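Local atomic coordinates of protection of telomeres protein poz1 (PDB entry 5WE0), a protein that binds telomeric DNA and negatively regulates telomerase and telomere length. Residues 52-57 and 231-236; 56-61 and 218-223; 223-228 and 238-243. All coordinates share one frame; numbering follows the deposited sequence.

Contact 1: residues 52-57 and 231-236; sequences MPIFMD and CDYDFK
This is a small, buried apolar contact in an all-helical fold, where the first turn of helix 54-64 meets the loop that joins helix 209-230 to the short helix 238-241. P53 takes the N-cap position, so I54 and F55, which make the contact, are the first two residues of the helix. On the loop side Y233 and F235 both turn their rings to I54. Its CG2 methyl carries most of the contact, lying 3.7 Å from CZ of F235 and 3.8 Å from CE2 of Y233. The methyl meets the F235 ring at its edge, in the ring plane, and approaches the Y233 ring at a slant. With CG1 of I54 set opposite the backbone N (chi1 -150°), CD1 leads away and the touching is left to CG2. F55 joins through its CB, 4.0 Å from CE1 of F235, while its own ring turns off toward helix 2-18 and packs near E15; CG of M56 lies over one face of that ring. F235 also packs on K224 and L227 of helix 209-230. Y233 is tied down at its far end, where OH is hydrogen-bonded to E109 of helix 93-115, and C231 is joined to C113 of the same helix by a disulfide. D234 to K236 form an Asx turn: OD1 of D234 accepts from N of K236 at 2.9 Å with an N-H...O angle of 158°, met on the anti side, 29° out of the carboxylate plane.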
loop_
_atom_site.group_PDB
_atom_site.type_symbol
_atom_site.label_atom_id
_atom_site.label_comp_id
_atom_site.label_asym_id
_atom_site.label_seq_id
_atom_site.Cartn_x
_atom_site.Cartn_y
_atom_site.Cartn_z
ATOM N N MET A 52 9.437 9.038 6.441
ATOM C CA MET A 52 9.456 7.586 6.425
ATOM C C MET A 52 10.326 7.112 5.264
ATOM O O MET A 52 10.060 7.491 4.116
ATOM C CB MET A 52 8.024 7.053 6.288
ATOM C CG MET A 52 7.901 5.556 6.204
ATOM S SD MET A 52 8.212 4.706 7.774
ATOM C CE MET A 52 6.965 5.438 8.839
ATOM N N PRO A 53 11.375 6.322 5.505
ATOM C CA PRO A 53 12.161 5.778 4.385
ATOM C C PRO A 53 11.281 4.915 3.484
ATOM O O PRO A 53 10.359 4.241 3.937
ATOM C CB PRO A 53 13.242 4.928 5.081
ATOM C CG PRO A 53 13.289 5.409 6.496
ATOM C CD PRO A 53 11.895 5.894 6.819
ATOM N N ILE A 54 11.582 4.924 2.189
ATOM C CA ILE A 54 10.684 4.269 1.250
ATOM C C ILE A 54 10.653 2.754 1.470
ATOM O O ILE A 54 9.614 2.106 1.235
ATOM C CB ILE A 54 11.078 4.652 -0.190
ATOM C CG1 ILE A 54 9.849 4.642 -1.081
ATOM C CG2 ILE A 54 12.130 3.717 -0.748
ATOM C CD1 ILE A 54 8.795 5.674 -0.595
ATOM N N PHE A 55 11.758 2.160 1.960
ATOM C CA PHE A 55 11.754 0.714 2.186
ATOM C C PHE A 55 10.716 0.327 3.244
ATOM O O PHE A 55 10.156 -0.774 3.191
ATOM C CB PHE A 55 13.160 0.211 2.584
ATOM C CG PHE A 55 13.505 0.422 4.048
ATOM C CD1 PHE A 55 13.165 -0.538 5.009
ATOM C CD2 PHE A 55 14.187 1.567 4.460
ATOM C CE1 PHE A 55 13.482 -0.342 6.373
ATOM C CE2 PHE A 55 14.506 1.777 5.818
ATOM C CZ PHE A 55 14.137 0.825 6.774
ATOM N N MET A 56 10.407 1.241 4.170
ATOM C CA MET A 56 9.399 0.958 5.188
ATOM C C MET A 56 7.986 0.955 4.608
ATOM O O MET A 56 7.189 0.065 4.929
ATOM C CB MET A 56 9.485 1.981 6.327
ATOM C CG MET A 56 10.812 1.944 7.105
ATOM S SD MET A 56 10.711 0.751 8.459
ATOM C CE MET A 56 9.724 1.662 9.663
ATOM N N ASP A 57 7.646 1.951 3.778
ATOM C CA ASP A 57 6.346 1.949 3.099
ATOM C C ASP A 57 6.161 0.712 2.232
ATOM O O ASP A 57 5.067 0.135 2.192
ATOM C CB ASP A 57 6.177 3.213 2.254
ATOM C CG ASP A 57 5.829 4.438 3.092
ATOM O OD1 ASP A 57 5.308 4.270 4.216
ATOM O OD2 ASP A 57 6.038 5.564 2.615
ATOM N N CYS A 231 18.668 4.873 -9.265
ATOM C CA CYS A 231 19.125 5.651 -8.117
ATOM C C CYS A 231 19.972 4.791 -7.175
ATOM O O CYS A 231 20.310 3.639 -7.475
ATOM C CB CYS A 231 17.925 6.325 -7.444
ATOM S SG CYS A 231 16.998 7.437 -8.616
ATOM N N ASP A 232 20.374 5.392 -6.060
ATOM C CA ASP A 232 21.181 4.729 -5.037
ATOM C C ASP A 232 20.320 4.108 -3.934
ATOM O O ASP A 232 20.345 4.498 -2.761
ATOM C CB ASP A 232 22.248 5.688 -4.506
ATOM C CG ASP A 232 22.825 5.243 -3.173
ATOM O OD1 ASP A 232 23.347 4.093 -3.099
ATOM O OD2 ASP A 232 22.901 6.090 -2.245
ATOM N N TYR A 233 19.440 3.198 -4.346
ATOM C CA TYR A 233 18.828 2.265 -3.416
ATOM C C TYR A 233 19.378 0.871 -3.680
ATOM O O TYR A 233 19.767 0.534 -4.803
ATOM C CB TYR A 233 17.297 2.272 -3.568
ATOM C CG TYR A 233 16.651 3.634 -3.367
ATOM C CD1 TYR A 233 16.624 4.571 -4.398
ATOM C CD2 TYR A 233 16.040 3.969 -2.166
ATOM C CE1 TYR A 233 16.018 5.805 -4.229
ATOM C CE2 TYR A 233 15.434 5.215 -1.984
ATOM C CZ TYR A 233 15.416 6.119 -3.020
ATOM O OH TYR A 233 14.808 7.348 -2.847
ATOM N N ASP A 234 19.342 0.037 -2.647
ATOM C CA ASP A 234 19.618 -1.386 -2.783
ATOM C C ASP A 234 18.379 -2.108 -2.296
ATOM O O ASP A 234 18.034 -2.028 -1.112
ATOM C CB ASP A 234 20.877 -1.787 -2.008
ATOM C CG ASP A 234 21.182 -3.279 -2.081
ATOM O OD1 ASP A 234 20.497 -4.041 -2.806
ATOM O OD2 ASP A 234 22.191 -3.678 -1.455
ATOM N N PHE A 235 17.700 -2.779 -3.220
ATOM C CA PHE A 235 16.507 -3.559 -2.935
ATOM C C PHE A 235 16.737 -5.014 -3.287
ATOM O O PHE A 235 15.801 -5.731 -3.652
ATOM C CB PHE A 235 15.293 -3.003 -3.681
ATOM C CG PHE A 235 14.657 -1.816 -2.992
ATOM C CD1 PHE A 235 13.846 -2.003 -1.870
ATOM C CD2 PHE A 235 14.848 -0.526 -3.472
ATOM C CE1 PHE A 235 13.272 -0.935 -1.228
ATOM C CE2 PHE A 235 14.262 0.578 -2.837
ATOM C CZ PHE A 235 13.487 0.379 -1.710
ATOM N N LYS A 236 18.005 -5.428 -3.233
ATOM C CA LYS A 236 18.410 -6.812 -3.458
ATOM C C LYS A 236 17.882 -7.319 -4.795
ATOM O O LYS A 236 17.497 -8.481 -4.941
ATOM C CB LYS A 236 17.968 -7.704 -2.290
ATOM C CG LYS A 236 18.659 -7.319 -0.985
ATOM C CD LYS A 236 18.005 -7.885 0.273
ATOM C CE LYS A 236 18.814 -7.435 1.519
ATOM N NZ LYS A 236 18.274 -7.905 2.844
#

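Contact 2: residues 56-61 and 218-223; sequences MDIAFI and RYIQCT
Helix-on-helix packing in the core of this all-helical fold brings helix 54-64 against helix 209-230 through three isoleucines, I58 and I61 on the first and I220 on the second. The backbones come nearest at I58 and I220, whose CA atoms are 7.2 Å apart, and no hydrogen bond joins the two segments. I220 serves both partners with different branches. Its CG2 lies 3.8 Å from CG2 of I58, the two side chains sliding past each other in opposite directions, while its CD1 reaches 3.9 Å from CG2 of I61. The torsions of I220 make this division: chi1 of -67° puts CG2 opposite the backbone N, facing I58, and chi2 of -64° then swings CD1 to I61. All three residues are buried, and the surroundings complete the core. F235 packs on I58, H23 on I220, and helix 2-18 lies against M56 and A59 on another side of helix 54-64; F60 makes a cation-pi contact with R102. On helix 209-230, R218 reaches out of the chain altogether, to an acidic side chain of another protein. T223 points its CB toward helix 54-64, but the nearest approach, CG2 of T223 to CD1 of I58, is 4.9 Å, beyond direct contact, and its hydroxyl is spent within its own helix. OG1 of T223 donates to O of Y219 at 2.8 Å, in addition to the usual helical bond from N of T223, and the two donors reach that oxygen from opposite faces of the carbonyl plane. The same OG1 lies 3.2 Å above one face of the Y219 ring, offset toward its rim.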
loop_
_atom_site.group_PDB
_atom_site.type_symbol
_atom_site.label_atom_id
_atom_site.label_comp_id
_atom_site.label_asym_id
_atom_site.label_seq_id
_atom_site.Cartn_x
_atom_site.Cartn_y
_atom_site.Cartn_z
ATOM N N MET A 56 10.407 1.241 4.170
ATOM C CA MET A 56 9.399 0.958 5.188
ATOM C C MET A 56 7.986 0.955 4.608
ATOM O O MET A 56 7.189 0.065 4.929
ATOM C CB MET A 56 9.485 1.981 6.327
ATOM C CG MET A 56 10.812 1.944 7.105
ATOM S SD MET A 56 10.711 0.751 8.459
ATOM C CE MET A 56 9.724 1.662 9.663
ATOM N N ASP A 57 7.646 1.951 3.778
ATOM C CA ASP A 57 6.346 1.949 3.099
ATOM C C ASP A 57 6.161 0.712 2.232
ATOM O O ASP A 57 5.067 0.135 2.192
ATOM C CB ASP A 57 6.177 3.213 2.254
ATOM C CG ASP A 57 5.829 4.438 3.092
ATOM O OD1 ASP A 57 5.308 4.270 4.216
ATOM O OD2 ASP A 57 6.038 5.564 2.615
ATOM N N ILE A 58 7.218 0.294 1.526
ATOM C CA ILE A 58 7.136 -0.875 0.652
ATOM C C ILE A 58 6.858 -2.123 1.467
ATOM O O ILE A 58 6.038 -2.962 1.081
ATOM C CB ILE A 58 8.428 -1.021 -0.185
ATOM C CG1 ILE A 58 8.486 0.053 -1.269
ATOM C CG2 ILE A 58 8.539 -2.404 -0.804
ATOM C CD1 ILE A 58 9.819 0.108 -1.988
ATOM N N ALA A 59 7.567 -2.281 2.589
ATOM C CA ALA A 59 7.347 -3.431 3.454
ATOM C C ALA A 59 5.936 -3.417 4.024
ATOM O O ALA A 59 5.269 -4.458 4.072
ATOM C CB ALA A 59 8.383 -3.441 4.582
ATOM N N PHE A 60 5.442 -2.235 4.400
ATOM C CA PHE A 60 4.069 -2.142 4.880
ATOM C C PHE A 60 3.094 -2.624 3.820
ATOM O O PHE A 60 2.201 -3.424 4.104
ATOM C CB PHE A 60 3.705 -0.715 5.282
ATOM C CG PHE A 60 2.254 -0.588 5.611
ATOM C CD1 PHE A 60 1.769 -1.048 6.828
ATOM C CD2 PHE A 60 1.347 -0.120 4.662
ATOM C CE1 PHE A 60 0.417 -0.979 7.112
ATOM C CE2 PHE A 60 0.001 -0.061 4.941
ATOM C CZ PHE A 60 -0.466 -0.491 6.162
ATOM N N ILE A 61 3.265 -2.158 2.585
ATOM C CA ILE A 61 2.362 -2.551 1.503
ATOM C C ILE A 61 2.436 -4.056 1.261
ATOM O O ILE A 61 1.409 -4.720 1.084
ATOM C CB ILE A 61 2.696 -1.754 0.219
ATOM C CG1 ILE A 61 2.360 -0.278 0.416
ATOM C CG2 ILE A 61 1.986 -2.356 -0.994
ATOM C CD1 ILE A 61 0.886 -0.025 0.813
ATOM N N ARG A 218 3.508 -6.744 -8.964
ATOM C CA ARG A 218 4.338 -6.304 -10.075
ATOM C C ARG A 218 4.669 -4.825 -9.970
ATOM O O ARG A 218 5.758 -4.410 -10.374
ATOM C CB ARG A 218 3.648 -6.636 -11.399
ATOM C CG ARG A 218 3.767 -8.123 -11.743
ATOM C CD ARG A 218 3.153 -8.430 -13.080
ATOM N NE ARG A 218 1.701 -8.511 -13.024
ATOM C CZ ARG A 218 0.912 -8.081 -13.997
ATOM N NH1 ARG A 218 1.456 -7.544 -15.077
ATOM N NH2 ARG A 218 -0.403 -8.189 -13.899
ATOM N N TYR A 219 3.756 -4.019 -9.428
ATOM C CA TYR A 219 4.079 -2.617 -9.200
ATOM C C TYR A 219 5.233 -2.476 -8.214
ATOM O O TYR A 219 6.128 -1.647 -8.404
ATOM C CB TYR A 219 2.852 -1.841 -8.689
ATOM C CG TYR A 219 3.271 -0.455 -8.291
ATOM C CD1 TYR A 219 3.612 0.500 -9.265
ATOM C CD2 TYR A 219 3.413 -0.117 -6.955
ATOM C CE1 TYR A 219 4.053 1.762 -8.898
ATOM C CE2 TYR A 219 3.840 1.128 -6.572
ATOM C CZ TYR A 219 4.167 2.064 -7.542
ATOM O OH TYR A 219 4.613 3.297 -7.127
ATOM N N ILE A 220 5.195 -3.235 -7.121
ATOM C CA ILE A 220 6.241 -3.138 -6.105
ATOM C C ILE A 220 7.578 -3.596 -6.674
ATOM O O ILE A 220 8.615 -2.983 -6.418
ATOM C CB ILE A 220 5.835 -3.943 -4.852
ATOM C CG1 ILE A 220 4.615 -3.284 -4.158
ATOM C CG2 ILE A 220 7.028 -4.068 -3.882
ATOM C CD1 ILE A 220 4.884 -1.852 -3.599
ATOM N N GLN A 221 7.576 -4.688 -7.444
ATOM C CA GLN A 221 8.818 -5.220 -8.003
ATOM C C GLN A 221 9.388 -4.284 -9.070
ATOM O O GLN A 221 10.608 -4.085 -9.151
ATOM C CB GLN A 221 8.564 -6.620 -8.585
ATOM C CG GLN A 221 8.254 -7.715 -7.522
ATOM C CD GLN A 221 9.346 -7.838 -6.431
ATOM O OE1 GLN A 221 9.199 -7.315 -5.315
ATOM N NE2 GLN A 221 10.441 -8.530 -6.759
ATOM N N CYS A 222 8.511 -3.724 -9.908
ATOM C CA CYS A 222 8.914 -2.732 -10.894
ATOM C C CYS A 222 9.556 -1.532 -10.219
ATOM O O CYS A 222 10.652 -1.095 -10.603
ATOM C CB CYS A 222 7.689 -2.293 -11.701
ATOM S SG CYS A 222 8.040 -1.159 -13.091
ATOM N N THR A 223 8.913 -1.032 -9.164
ATOM C CA THR A 223 9.433 0.116 -8.429
ATOM C C THR A 223 10.786 -0.195 -7.798
ATOM O O THR A 223 11.720 0.604 -7.911
ATOM C CB THR A 223 8.433 0.529 -7.344
ATOM O OG1 THR A 223 7.200 0.919 -7.954
ATOM C CG2 THR A 223 8.950 1.697 -6.545
#

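Contact 3: residues 223-228 and 238-243; sequences TKLQLE and REIVKM
L225 lays its CD1 methyl against V241 and, more loosely, I240. CD1 of L225 is 3.3 Å from CG1 of V241, closer than methyl groups normally settle, so the exact spacing is doubtful; CG2 of I240 is a normal 4.1 Å from the same CD1. Both residues point toward the leucine, whose side chain crosses theirs at a slant. The CA atoms of L225 and V241 are 7.2 Å apart, the nearest approach of the backbones in this part of the contact. Here the last turns of helix 209-230 meet the short helix 238-241, two helices consecutive in the chain and packed across their connecting loop, at the surface near the C-terminus. L225 also packs on L128 and on an aromatic side chain of another protein. One turn further along helix 209-230, E228 stretches out (CG opposite the backbone N, chi1 176°) to bring its carboxylate to the start of helix 238-241. OE1 of E228 is gripped twice, accepting from the backbone N atoms of F235 and Q237 in the connecting loop. OE2 of E228 lies 3.2 Å from N of R238, but the angle is too poor for a hydrogen bond. A negative group beside the N-terminal end of a helix would be expected to interact favourably with the helix dipole, although this helix is short. CB of R238 points away overall, yet lies 4.2 Å from OE2 of E228, and NH2 of R238 forms a salt bridge of 2.6 Å with OE1 of E239 in the same helix.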
loop_
_atom_site.group_PDB
_atom_site.type_symbol
_atom_site.label_atom_id
_atom_site.label_comp_id
_atom_site.label_asym_id
_atom_site.label_seq_id
_atom_site.Cartn_x
_atom_site.Cartn_y
_atom_site.Cartn_z
ATOM N N THR A 223 8.913 -1.032 -9.164
ATOM C CA THR A 223 9.433 0.116 -8.429
ATOM C C THR A 223 10.786 -0.195 -7.798
ATOM O O THR A 223 11.720 0.604 -7.911
ATOM C CB THR A 223 8.433 0.529 -7.344
ATOM O OG1 THR A 223 7.200 0.919 -7.954
ATOM C CG2 THR A 223 8.950 1.697 -6.545
ATOM N N LYS A 224 10.912 -1.370 -7.155
ATOM C CA LYS A 224 12.179 -1.785 -6.547
ATOM C C LYS A 224 13.294 -1.814 -7.574
ATOM O O LYS A 224 14.408 -1.345 -7.313
ATOM C CB LYS A 224 12.057 -3.180 -5.929
ATOM C CG LYS A 224 11.367 -3.301 -4.582
ATOM C CD LYS A 224 11.549 -4.749 -4.075
ATOM C CE LYS A 224 10.651 -5.052 -2.898
ATOM N NZ LYS A 224 10.421 -6.507 -2.710
ATOM N N LEU A 225 13.021 -2.402 -8.740
ATOM C CA LEU A 225 14.032 -2.486 -9.791
ATOM C C LEU A 225 14.478 -1.096 -10.248
ATOM O O LEU A 225 15.672 -0.805 -10.255
ATOM C CB LEU A 225 13.495 -3.316 -10.960
ATOM C CG LEU A 225 14.462 -3.547 -12.117
ATOM C CD1 LEU A 225 15.565 -4.413 -11.597
ATOM C CD2 LEU A 225 13.808 -4.235 -13.299
ATOM N N GLN A 226 13.530 -0.202 -10.574
ATOM C CA GLN A 226 13.893 1.145 -11.039
ATOM C C GLN A 226 14.726 1.895 -10.011
ATOM O O GLN A 226 15.661 2.626 -10.365
ATOM C CB GLN A 226 12.660 2.013 -11.335
ATOM C CG GLN A 226 11.667 1.418 -12.255
ATOM C CD GLN A 226 10.386 2.266 -12.435
ATOM O OE1 GLN A 226 10.352 3.482 -12.221
ATOM N NE2 GLN A 226 9.324 1.593 -12.789
ATOM N N LEU A 227 14.336 1.812 -8.748
ATOM C CA LEU A 227 15.063 2.540 -7.715
ATOM C C LEU A 227 16.499 2.048 -7.597
ATOM O O LEU A 227 17.420 2.852 -7.448
ATOM C CB LEU A 227 14.333 2.400 -6.382
ATOM C CG LEU A 227 12.976 3.106 -6.307
ATOM C CD1 LEU A 227 12.303 2.759 -5.001
ATOM C CD2 LEU A 227 13.113 4.621 -6.428
ATOM N N GLU A 228 16.717 0.735 -7.718
ATOM C CA GLU A 228 18.068 0.196 -7.591
ATOM C C GLU A 228 18.903 0.536 -8.820
ATOM O O GLU A 228 20.028 1.032 -8.703
ATOM C CB GLU A 228 18.027 -1.317 -7.378
ATOM C CG GLU A 228 19.419 -1.965 -7.343
ATOM C CD GLU A 228 19.416 -3.382 -6.773
ATOM O OE1 GLU A 228 18.658 -3.660 -5.810
ATOM O OE2 GLU A 228 20.149 -4.233 -7.316
ATOM N N ARG A 238 19.778 -7.393 -7.517
ATOM C CA ARG A 238 20.952 -7.658 -8.351
ATOM C C ARG A 238 20.728 -8.846 -9.287
ATOM O O ARG A 238 21.044 -8.772 -10.480
ATOM C CB ARG A 238 22.192 -7.868 -7.470
ATOM C CG ARG A 238 22.174 -9.111 -6.574
ATOM C CD ARG A 238 23.584 -9.578 -6.212
ATOM N NE ARG A 238 23.641 -11.017 -5.940
ATOM C CZ ARG A 238 23.690 -11.968 -6.873
ATOM N NH1 ARG A 238 23.667 -11.650 -8.163
ATOM N NH2 ARG A 238 23.744 -13.247 -6.514
ATOM N N GLU A 239 20.153 -9.939 -8.777
ATOM C CA GLU A 239 19.933 -11.117 -9.612
ATOM C C GLU A 239 18.872 -10.900 -10.689
ATOM O O GLU A 239 18.821 -11.678 -11.647
ATOM C CB GLU A 239 19.516 -12.306 -8.744
ATOM C CG GLU A 239 19.753 -13.683 -9.376
ATOM C CD GLU A 239 21.091 -14.306 -9.016
ATOM O OE1 GLU A 239 21.731 -13.813 -8.066
ATOM O OE2 GLU A 239 21.491 -15.306 -9.669
ATOM N N ILE A 240 18.026 -9.879 -10.554
ATOM C CA ILE A 240 17.041 -9.554 -11.587
ATOM C C ILE A 240 17.593 -8.577 -12.628
ATOM O O ILE A 240 17.351 -8.743 -13.826
ATOM C CB ILE A 240 15.756 -9.006 -10.919
ATOM C CG1 ILE A 240 15.031 -10.111 -10.143
ATOM C CG2 ILE A 240 14.820 -8.381 -11.943
ATOM C CD1 ILE A 240 14.835 -9.822 -8.661
ATOM N N VAL A 241 18.366 -7.568 -12.207
ATOM C CA VAL A 241 18.918 -6.598 -13.150
ATOM C C VAL A 241 19.901 -7.273 -14.082
ATOM O O VAL A 241 20.148 -6.799 -15.197
ATOM C CB VAL A 241 19.618 -5.424 -12.422
ATOM C CG1 VAL A 241 18.819 -4.947 -11.265
ATOM C CG2 VAL A 241 21.030 -5.806 -11.963
ATOM N N LYS A 242 20.606 -8.280 -13.575
ATOM C CA LYS A 242 21.656 -8.955 -14.350
ATOM C C LYS A 242 21.153 -9.659 -15.600
ATOM O O LYS A 242 21.859 -9.782 -16.600
ATOM C CB LYS A 242 22.414 -9.947 -13.464
ATOM C CG LYS A 242 23.776 -10.349 -14.008
ATOM C CD LYS A 242 24.563 -11.154 -12.987
ATOM C CE LYS A 242 25.603 -12.034 -13.661
ATOM N NZ LYS A 242 26.317 -12.899 -12.681
ATOM N N MET A 243 19.916 -10.145 -15.519
ATOM C CA MET A 243 19.284 -10.864 -16.621
ATOM C C MET A 243 18.593 -9.921 -17.601
ATOM O O MET A 243 17.427 -10.109 -17.948
ATOM C CB MET A 243 18.281 -11.889 -16.085
ATOM C CG MET A 243 18.880 -12.895 -15.116
ATOM S SD MET A 243 19.966 -14.083 -15.927
ATOM C CE MET A 243 18.800 -14.944 -16.981
#

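Contacts 1 and 2, with centres about 9 Å apart, both start on helix 54-64 and share M56 and D57. Contacts 2 and 3, about 13 Å apart between centres, use helix 209-230 and share T223; contact 2 closes before contact 3 opens. The segments of contacts 1 and 3, about 12 Å apart between centres, alternate along the chain. Contact 2 lies nearest the centre of the chain and contact 3 near the surface. F235 bridges inward, its CE1 3.7 Å from CD1 of I58, and its bond to E228 joins contacts 1 and 3. The C-terminal loop and short helix are thereby fastened to the packed pair of helices 54-64 and 209-230, which lie far apart in sequence.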